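Local coordinates for protein chemotaxis transducer (Pseudomonas aeruginosa, PDB 6GCV) that probably senses nitrate by binding it directly to its periplasmic PilJ-type domain, and so steers bacterial chemotaxis toward it, at residues Ile55-Glu59 with Trp93-Arg97. Numbering follows the deposited sequence. Where two conformers were deposited one is given.
Sequences IAQYE and WGRYR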
ATOM      1  N   ILE A  55      -1.126 -11.822   3.752  1.00 14.25           N
ATOM      2  CA  ILE A  55      -2.339 -11.873   4.559  1.00 14.44           C
ATOM      3  C   ILE A  55      -1.971 -11.962   6.049  1.00 15.41           C
ATOM      4  O   ILE A  55      -2.560 -11.267   6.869  1.00 15.04           O
ATOM      5  CB  ILE A  55      -3.236 -13.038   4.121  1.00 14.17           C
ATOM      6  CG1 ILE A  55      -3.796 -12.761   2.721  1.00 15.32           C
ATOM      7  CG2 ILE A  55      -4.340 -13.290   5.130  1.00 15.56           C
ATOM      8  CD1 ILE A  55      -4.541 -13.897   2.105  1.00 17.56           C
ATOM      9  N   ALA A  56      -0.977 -12.774   6.387  1.00 14.85           N
ATOM     10  CA  ALA A  56      -0.541 -12.910   7.777  1.00 15.55           C
ATOM     11  C   ALA A  56       0.008 -11.610   8.325  1.00 14.98           C
ATOM     12  O   ALA A  56      -0.271 -11.246   9.469  1.00 15.62           O
ATOM     13  CB  ALA A  56       0.480 -14.025   7.932  1.00 16.26           C
ATOM     14  N   GLN A  57       0.752 -10.863   7.504  1.00 14.81           N
ATOM     15  CA  GLN A  57       1.250  -9.546   7.970  1.00 15.53           C
ATOM     16  C   GLN A  57       0.073  -8.614   8.291  1.00 15.21           C
ATOM     17  O   GLN A  57       0.085  -7.892   9.311  1.00 15.70           O
ATOM     18  CB  GLN A  57       2.163  -8.917   6.936  1.00 16.48           C
ATOM     19  CG  GLN A  57       3.500  -9.560   6.736  1.00 20.41           C
ATOM     20  CD  GLN A  57       4.504  -9.298   7.831  1.00 22.91           C
ATOM     21  OE1 GLN A  57       4.251  -8.651   8.857  1.00 24.87           O
ATOM     22  NE2 GLN A  57       5.684  -9.840   7.617  1.00 29.14           N
ATOM     23  N   TYR A  58      -0.918  -8.586   7.408  1.00 14.36           N
ATOM     24  CA  TYR A  58      -2.090  -7.754   7.630  1.00 14.17           C
ATOM     25  C   TYR A  58      -2.792  -8.146   8.933  1.00 14.62           C
ATOM     26  O   TYR A  58      -3.168  -7.299   9.753  1.00 15.50           O
ATOM     27  CB  TYR A  58      -3.059  -7.828   6.437  1.00 14.44           C
ATOM     28  CG  TYR A  58      -4.351  -7.083   6.680  1.00 14.63           C
ATOM     29  CD1 TYR A  58      -5.360  -7.614   7.423  1.00 15.85           C
ATOM     30  CD2 TYR A  58      -4.507  -5.784   6.249  1.00 15.04           C
ATOM     31  CE1 TYR A  58      -6.469  -6.879   7.774  1.00 16.66           C
ATOM     32  CE2 TYR A  58      -5.659  -5.056   6.530  1.00 16.25           C
ATOM     33  CZ  TYR A  58      -6.632  -5.619   7.314  1.00 17.15           C
ATOM     34  OH  TYR A  58      -7.756  -4.882   7.652  1.00 19.14           O
ATOM     35  N   GLU A  59      -2.974  -9.451   9.132  1.00 14.24           N
ATOM     36  CA  GLU A  59      -3.735  -9.906  10.306  1.00 15.45           C
ATOM     37  C   GLU A  59      -2.946  -9.691  11.558  1.00 15.79           C
ATOM     38  O   GLU A  59      -3.532  -9.412  12.612  1.00 16.82           O
ATOM     39  CB  GLU A  59      -4.150 -11.347  10.138  1.00 16.47           C
ATOM     40  CG  GLU A  59      -5.216 -11.527   9.066  1.00 18.69           C
ATOM     41  CD  GLU A  59      -5.979 -12.807   9.110  1.00 25.16           C
ATOM     42  OE1 GLU A  59      -5.724 -13.663   9.993  1.00 30.76           O
ATOM     43  OE2 GLU A  59      -6.930 -12.926   8.333  1.00 31.33           O
ATOM     44  N   TRP A  93     -12.875  -6.580   5.816  1.00 18.29           N
ATOM     45  CA  TRP A  93     -11.743  -7.482   5.673  1.00 18.13           C
ATOM     46  C   TRP A  93     -12.176  -8.945   5.595  1.00 18.29           C
ATOM     47  O   TRP A  93     -11.694  -9.694   4.751  1.00 17.76           O
ATOM     48  CB  TRP A  93     -10.740  -7.257   6.825  1.00 18.88           C
ATOM     49  CG  TRP A  93      -9.755  -8.372   6.967  1.00 18.56           C
ATOM     50  CD1 TRP A  93      -9.652  -9.236   7.981  1.00 21.50           C
ATOM     51  CD2 TRP A  93      -8.789  -8.759   6.016  1.00 16.80           C
ATOM     52  NE1 TRP A  93      -8.653 -10.143   7.736  1.00 21.39           N
ATOM     53  CE2 TRP A  93      -8.113  -9.864   6.515  1.00 17.53           C
ATOM     54  CE3 TRP A  93      -8.389  -8.242   4.784  1.00 19.03           C
ATOM     55  CZ2 TRP A  93      -7.093 -10.474   5.823  1.00 16.92           C
ATOM     56  CZ3 TRP A  93      -7.381  -8.869   4.114  1.00 21.04           C
ATOM     57  CH2 TRP A  93      -6.753  -9.972   4.629  1.00 19.37           C
ATOM     58  N   GLY A  94     -13.083  -9.382   6.462  1.00 19.70           N
ATOM     59  CA  GLY A  94     -13.513 -10.780   6.391  1.00 20.36           C
ATOM     60  C   GLY A  94     -14.047 -11.171   5.035  1.00 20.11           C
ATOM     61  O   GLY A  94     -13.748 -12.247   4.510  1.00 21.47           O
ATOM     62  N   ARG A  95     -14.842 -10.303   4.442  1.00 19.65           N
ATOM     63  CA  ARG A  95     -15.402 -10.579   3.125  0.60 20.51           C
ATOM     64  C   ARG A  95     -14.332 -10.515   2.045  1.00 19.19           C
ATOM     65  O   ARG A  95     -14.307 -11.333   1.135  1.00 19.34           O
ATOM     66  CB  ARG A  95     -16.554  -9.615   2.832  0.60 21.02           C
ATOM     67  CG  ARG A  95     -17.773  -9.859   3.729  0.60 24.96           C
ATOM     68  CD  ARG A  95     -18.913  -8.897   3.457  0.60 29.26           C
ATOM     69  NE  ARG A  95     -18.748  -7.586   4.090  0.60 32.59           N
ATOM     70  CZ  ARG A  95     -19.151  -7.270   5.326  0.60 37.00           C
ATOM     71  NH1 ARG A  95     -19.714  -8.180   6.109  0.60 39.14           N
ATOM     72  NH2 ARG A  95     -18.965  -6.039   5.796  0.60 39.19           N
ATOM     73  N   TYR A  96     -13.440  -9.550   2.140  1.00 17.40           N
ATOM     74  CA  TYR A  96     -12.347  -9.412   1.162  1.00 17.38           C
ATOM     75  C   TYR A  96     -11.426 -10.608   1.202  1.00 17.35           C
ATOM     76  O   TYR A  96     -10.996 -11.116   0.149  1.00 17.87           O
ATOM     77  CB  TYR A  96     -11.573  -8.131   1.474  1.00 16.21           C
ATOM     78  CG  TYR A  96     -10.458  -7.768   0.521  1.00 16.01           C
ATOM     79  CD1 TYR A  96     -10.711  -7.492  -0.825  1.00 16.40           C
ATOM     80  CD2 TYR A  96      -9.174  -7.668   0.960  1.00 16.46           C
ATOM     81  CE1 TYR A  96      -9.671  -7.107  -1.676  1.00 15.46           C
ATOM     82  CE2 TYR A  96      -8.137  -7.263   0.136  1.00 15.22           C
ATOM     83  CZ  TYR A  96      -8.388  -6.951  -1.172  1.00 15.44           C
ATOM     84  OH  TYR A  96      -7.389  -6.456  -2.001  1.00 15.82           O
ATOM     85  N   ARG A  97     -11.104 -11.069   2.405  1.00 17.88           N
ATOM     86  CA  ARG A  97     -10.206 -12.222   2.544  1.00 19.25           C
ATOM     87  C   ARG A  97     -10.795 -13.446   1.856  1.00 18.28           C
ATOM     88  O   ARG A  97     -10.097 -14.184   1.167  1.00 19.98           O
ATOM     89  CB  ARG A  97      -9.910 -12.475   4.022  1.00 22.60           C
ATOM     90  CG  ARG A  97      -8.885 -13.582   4.252  1.00 27.79           C
ATOM     91  CD  ARG A  97      -8.780 -13.852   5.721  1.00 31.16           C
ATOM     92  NE  ARG A  97     -10.074 -14.232   6.241  1.00 37.10           N
ATOM     93  CZ  ARG A  97     -10.550 -13.874   7.424  1.00 37.58           C
ATOM     94  NH1 ARG A  97      -9.824 -13.132   8.270  1.00 41.87           N
ATOM     95  NH2 ARG A  97     -11.750 -14.289   7.770  1.00 40.35           N
TER
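Ile55, Tyr58 and Glu59 of helix 48-67 close around the indole of Trp93 on helix 80-103, joining two antiparallel helices of the all-helical PilJ-type ligand-binding domain, a four-helix bundle. The short axes run 173° apart in direction and approach no closer than 12.9 Å, a wide spacing that the large aromatic side chains bridge. Ile55 meets the indole at its rim: the methyl CG2, anti to the backbone N, lies in the ring plane with Ile55 CG2 4.0 Å from Trp93 CZ2. One turn on, Tyr58 forms an offset face-to-face stack with the six-membered ring of Trp93, centroids 4.1 Å apart and planes inclined by 29°. The two side chains come in from opposing helices and overlap antiparallel. Tyr58 CE1 sits over the centre of the indole, closest to Trp93 CD2 at 3.5 Å. Met34 of helix 18-42 touches both aromatic residues, while Leu126 and Leu122 of helix 112-137 pack on Tyr58 and Trp93 respectively, so the stack belongs to the bundle interior. Glu59 reaches across at the more exposed margin, its carboxylate nearly perpendicular to the indole. Glu59 OE2 takes a weak hydrogen bond from Trp93 NE1 at 3.3 Å, which may help to hold the indole in its orientation. The opposite indole face from Tyr58 is covered near its rim by Arg97 CB. Beyond this, the Arg97 chain bends at chi3 (58°) and brings its guanidinium to the same carboxylate oxygen in a salt bridge, Arg97 NH1 donating to Glu59 OE2 at 2.9 Å, on the syn side but well out of the carboxylate plane, with the oxygen also tilted from the guanidinium plane.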